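PDB 6JEB: beta-hexosaminidase Amuc_2018 from Akkermansia muciniphila, which hydrolyses terminal non-reducing N-acetyl-D-hexosamine residues from N-acetyl-beta-D-hexosaminides, removing GlcNAc from unbranched N-glycans and from chitobiose. Local coordinates for residues R432-E435 / N436-R439; R413-P416 / R417-A420. All coordinates share one frame; numbering follows the deposited sequence.

Contact 1 (R432-E435 / N436-R439)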
loop_
_atom_site.group_PDB
_atom_site.type_symbol
_atom_site.label_atom_id
_atom_site.label_comp_id
_atom_site.label_asym_id
_atom_site.label_seq_id
_atom_site.Cartn_x
_atom_site.Cartn_y
_atom_site.Cartn_z
ATOM N N ARG A 432 -7.025 3.020 21.753
ATOM C CA ARG A 432 -7.873 3.313 20.609
ATOM C C ARG A 432 -9.327 3.467 21.035
ATOM O O ARG A 432 -9.824 2.710 21.873
ATOM C CB ARG A 432 -7.747 2.214 19.555
ATOM C CG ARG A 432 -6.408 2.239 18.837
ATOM C CD ARG A 432 -6.363 1.231 17.705
ATOM N NE ARG A 432 -7.396 1.492 16.703
ATOM C CZ ARG A 432 -7.784 0.622 15.780
ATOM N NH1 ARG A 432 -7.207 -0.573 15.714
ATOM N NH2 ARG A 432 -8.741 0.954 14.917
ATOM N N SER A 433 -9.995 4.470 20.466
ATOM C CA SER A 433 -11.438 4.608 20.595
ATOM C C SER A 433 -11.935 5.503 19.469
ATOM O O SER A 433 -11.242 6.439 19.057
ATOM C CB SER A 433 -11.864 5.169 21.960
ATOM O OG SER A 433 -11.774 6.582 22.013
ATOM N N TRP A 434 -13.126 5.192 18.964
ATOM C CA TRP A 434 -13.704 6.009 17.906
ATOM C C TRP A 434 -13.906 7.445 18.375
ATOM O O TRP A 434 -13.596 8.395 17.643
ATOM C CB TRP A 434 -15.017 5.391 17.432
ATOM C CG TRP A 434 -15.820 6.296 16.551
ATOM C CD1 TRP A 434 -17.051 6.827 16.826
ATOM C CD2 TRP A 434 -15.445 6.803 15.259
ATOM N NE1 TRP A 434 -17.466 7.617 15.787
ATOM C CE2 TRP A 434 -16.503 7.619 14.810
ATOM C CE3 TRP A 434 -14.326 6.638 14.435
ATOM C CZ2 TRP A 434 -16.476 8.274 13.576
ATOM C CZ3 TRP A 434 -14.303 7.288 13.202
ATOM C CH2 TRP A 434 -15.371 8.095 12.789
ATOM N N GLU A 435 -14.390 7.624 19.608
ATOM C CA GLU A 435 -14.640 8.969 20.114
ATOM C C GLU A 435 -13.364 9.803 20.123
ATOM O O GLU A 435 -13.361 10.956 19.678
ATOM C CB GLU A 435 -15.265 8.906 21.507
ATOM C CG GLU A 435 -16.701 8.404 21.506
ATOM C CD GLU A 435 -17.604 9.239 20.621
ATOM O OE1 GLU A 435 -17.509 10.484 20.682
ATOM O OE2 GLU A 435 -18.399 8.653 19.854
ATOM N N ASN A 436 -12.265 9.236 20.622
ATOM C CA ASN A 436 -11.019 9.993 20.654
ATOM C C ASN A 436 -10.498 10.256 19.248
ATOM O O ASN A 436 -10.039 11.365 18.946
ATOM C CB ASN A 436 -9.964 9.270 21.490
ATOM C CG ASN A 436 -8.763 10.145 21.776
ATOM O OD1 ASN A 436 -8.904 11.235 22.337
ATOM N ND2 ASN A 436 -7.573 9.679 21.396
ATOM N N PHE A 437 -10.553 9.247 18.379
ATOM C CA PHE A 437 -10.076 9.432 17.013
ATOM C C PHE A 437 -10.863 10.526 16.306
ATOM O O PHE A 437 -10.285 11.402 15.652
ATOM C CB PHE A 437 -10.167 8.117 16.238
ATOM C CG PHE A 437 -9.820 8.256 14.781
ATOM C CD1 PHE A 437 -8.490 8.275 14.368
ATOM C CD2 PHE A 437 -10.820 8.390 13.829
ATOM C CE1 PHE A 437 -8.165 8.410 13.020
ATOM C CE2 PHE A 437 -10.511 8.528 12.487
ATOM C CZ PHE A 437 -9.179 8.542 12.077
ATOM N N ARG A 438 -12.195 10.483 16.426
ATOM C CA ARG A 438 -13.045 11.477 15.777
ATOM C C ARG A 438 -12.731 12.884 16.277
ATOM O O ARG A 438 -12.700 13.839 15.490
ATOM C CB ARG A 438 -14.516 11.127 16.017
ATOM C CG ARG A 438 -15.507 11.982 15.258
ATOM C CD ARG A 438 -16.916 11.721 15.755
ATOM N NE ARG A 438 -17.142 12.330 17.063
ATOM C CZ ARG A 438 -17.875 11.784 18.028
ATOM N NH1 ARG A 438 -18.444 10.600 17.844
ATOM N NH2 ARG A 438 -18.024 12.411 19.187
ATOM N N ARG A 439 -12.486 13.028 17.583
ATOM C CA ARG A 439 -12.102 14.324 18.134
ATOM C C ARG A 439 -10.828 14.837 17.473
ATOM O O ARG A 439 -10.769 15.983 17.009
ATOM C CB ARG A 439 -11.888 14.197 19.644
ATOM C CG ARG A 439 -11.261 15.439 20.281
ATOM C CD ARG A 439 -10.845 15.205 21.735
ATOM N NE ARG A 439 -9.738 14.258 21.875
ATOM C CZ ARG A 439 -8.455 14.576 21.729
ATOM N NH1 ARG A 439 -8.105 15.816 21.410
ATOM N NH2 ARG A 439 -7.518 13.648 21.888
HETATM O O HOH W 1 -19.726 9.373 15.552
#

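Contact 2 (R413-P416 / R417-A420)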
loop_
_atom_site.group_PDB
_atom_site.type_symbol
_atom_site.label_atom_id
_atom_site.label_comp_id
_atom_site.label_asym_id
_atom_site.label_seq_id
_atom_site.Cartn_x
_atom_site.Cartn_y
_atom_site.Cartn_z
ATOM N N ARG A 413 -10.429 10.065 -1.904
ATOM C CA ARG A 413 -10.805 8.753 -1.384
ATOM C C ARG A 413 -9.802 8.202 -0.377
ATOM O O ARG A 413 -10.200 7.476 0.537
ATOM C CB ARG A 413 -11.105 7.764 -2.517
ATOM C CG ARG A 413 -12.359 8.171 -3.274
ATOM C CD ARG A 413 -13.241 7.023 -3.765
ATOM N NE ARG A 413 -14.505 7.575 -4.251
ATOM C CZ ARG A 413 -15.547 6.868 -4.698
ATOM N NH1 ARG A 413 -15.501 5.542 -4.746
ATOM N NH2 ARG A 413 -16.645 7.504 -5.101
ATOM N N ALA A 414 -8.522 8.557 -0.491
ATOM C CA ALA A 414 -7.541 8.021 0.449
ATOM C C ALA A 414 -7.732 8.584 1.853
ATOM O O ALA A 414 -7.601 7.847 2.836
ATOM C CB ALA A 414 -6.118 8.279 -0.048
ATOM N N TYR A 415 -8.032 9.895 1.969
ATOM C CA TYR A 415 -8.163 10.589 3.245
ATOM C C TYR A 415 -9.609 11.004 3.485
ATOM O O TYR A 415 -10.324 11.348 2.537
ATOM C CB TYR A 415 -7.255 11.832 3.294
ATOM C CG TYR A 415 -5.803 11.428 3.386
ATOM C CD1 TYR A 415 -5.209 11.194 4.623
ATOM C CD2 TYR A 415 -5.052 11.198 2.238
ATOM C CE1 TYR A 415 -3.905 10.770 4.717
ATOM C CE2 TYR A 415 -3.733 10.777 2.317
ATOM C CZ TYR A 415 -3.170 10.556 3.562
ATOM O OH TYR A 415 -1.874 10.131 3.666
ATOM N N PRO A 416 -10.076 11.002 4.746
ATOM C CA PRO A 416 -9.329 10.710 5.977
ATOM C C PRO A 416 -9.243 9.234 6.372
ATOM O O PRO A 416 -8.719 8.958 7.446
ATOM C CB PRO A 416 -10.138 11.453 7.045
ATOM C CG PRO A 416 -11.537 11.349 6.546
ATOM C CD PRO A 416 -11.412 11.551 5.048
ATOM N N ARG A 417 -9.741 8.298 5.557
ATOM C CA ARG A 417 -9.672 6.897 5.977
ATOM C C ARG A 417 -8.241 6.427 6.206
ATOM O O ARG A 417 -8.002 5.614 7.105
ATOM C CB ARG A 417 -10.445 5.985 5.027
ATOM C CG ARG A 417 -11.959 6.131 5.204
ATOM C CD ARG A 417 -12.739 5.363 4.147
ATOM N NE ARG A 417 -12.418 5.845 2.807
ATOM C CZ ARG A 417 -12.933 5.343 1.688
ATOM N NH1 ARG A 417 -13.828 4.362 1.743
ATOM N NH2 ARG A 417 -12.566 5.840 0.513
ATOM N N ALA A 418 -7.272 6.950 5.446
ATOM C CA ALA A 418 -5.879 6.579 5.692
ATOM C C ALA A 418 -5.434 6.946 7.105
ATOM O O ALA A 418 -4.562 6.275 7.664
ATOM C CB ALA A 418 -4.948 7.221 4.656
ATOM N N CYS A 419 -6.013 8.001 7.694
ATOM C CA CYS A 419 -5.712 8.345 9.085
ATOM C C CYS A 419 -6.158 7.237 10.028
ATOM O O CYS A 419 -5.465 6.922 11.005
ATOM C CB CYS A 419 -6.412 9.651 9.475
ATOM S SG CYS A 419 -6.092 11.037 8.364
ATOM N N ALA A 420 -7.327 6.649 9.757
ATOM C CA ALA A 420 -7.821 5.549 10.578
ATOM C C ALA A 420 -6.965 4.306 10.390
ATOM O O ALA A 420 -6.639 3.616 11.365
ATOM C CB ALA A 420 -9.288 5.260 10.244
HETATM O O HOH W 2 -11.205 8.451 2.974
#

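Contact 1 (R432-E435 / N436-R439)
Trp434 and Arg438 touch one turn apart at the start of helix 434-452, which Ser433 opens as its N-cap: Ser433 OG accepts from Asn436 N at 3.0 Å. The indole lies against the arginine stem. Arg438 CB sits over one face of the six-membered ring of Trp434, displaced toward the rim, 4.3 Å from its centroid in a CH-pi contact. Farther out the two side chains cross at about a right angle, the guanidinium plane turned 82° from the indole, and a water in the plane of the indole accepts from both Trp434 NE1 and Arg438 NH1. Glu435 runs alongside Arg438, pointing the same way. A bend at chi2 (-57°) turns its carboxylate back for a salt bridge between Glu435 OE1 and Arg438 NH2, with the two planes 71° apart and a weak bond from Arg438 NH1 to Glu435 OE2; Glu435 has two conformers, so this grip may be partial. On the inner side Trp434 CZ3 comes to the edge of the Phe437 ring, 3.7 Å from Phe437 CD2, and Phe437 itself stacks with Tyr376 of helix 372-376. Replacing Trp434 by an alanine would probably leave Arg438 CB without the face it rests on, open a gap beside Phe437 and deprive the bridging water of its indole donor. Three residues on from Asn436, Arg439 grips its amide side-on: Arg439 NE at 3.2 Å and NH2 at 2.8 Å both reach Asn436 OD1 from the same face of the amide, while OD1 lies in the guanidinium plane.

Contact 2 (R413-P416 / R417-A420)
Arg413 O receives the guanidinium of Arg417: Arg417 NH2 donates to it over 2.9 Å at 158°, the oxygen lying near the guanidinium plane. A bend at chi3 (-60°) carries the guanidinium of Arg417 back so that its edge meets this carbonyl. A water completes the link, donating to Arg413 O and accepting from both N and NE of Arg417. The side chain of Arg413 heads elsewhere, to a salt bridge with Glu463. Ala414 ends helix 407-414, yet its O still accepts from Ala418 N at 2.8 Å, nearly straight off the carbonyl. The chain leaves helical geometry at Tyr415 and passes through a cis peptide bond into Pro416, a short cis-proline turn between two successive helices of the family 20 catalytic domain, a TIM barrel; helix 417-426 starts immediately beyond. Tyr415 turns its ring back over the new helix. Ala418 CB lies over one face, offset toward the rim, 4.0 Å from the centroid of the Tyr415 ring in a CH-pi contact. Cys419 SG instead comes in at the ring edge, in its plane, 3.8 Å from Tyr415 CD1, as a sulfur-aromatic contact; Met115 and Met116 of helix 106-118 also pack on the tyrosine. Pro416 O accepts from Cys419 N at 2.9 Å, a bent bond (132°) with the donor well above the carbonyl plane, while Pro416 CB stands 4.3 Å from Cys419 SG.

Contact 2 comes first along the chain, within the catalytic TIM-barrel domain, joining helix 407-414 to helix 417-426; contact 1 then opens helix 434-452, the next helix in the sequence. Their centres are 14 Å apart, on the same side of the chain's centre, with contact 2 buried and contact 1 at the surface. They meet at Phe437, whose CZ packs 3.5 Å from Ala420 N, so the consecutive helices 417-426 and 434-452 pack on one another, with helix 372-376 touching both contacts through Leu372 and Tyr376. Contact 2 also lies nearer the substrate site: the side chain of Arg417 is about 4 Å from that of substrate-binding Leu353, against about 11 Å for Phe437.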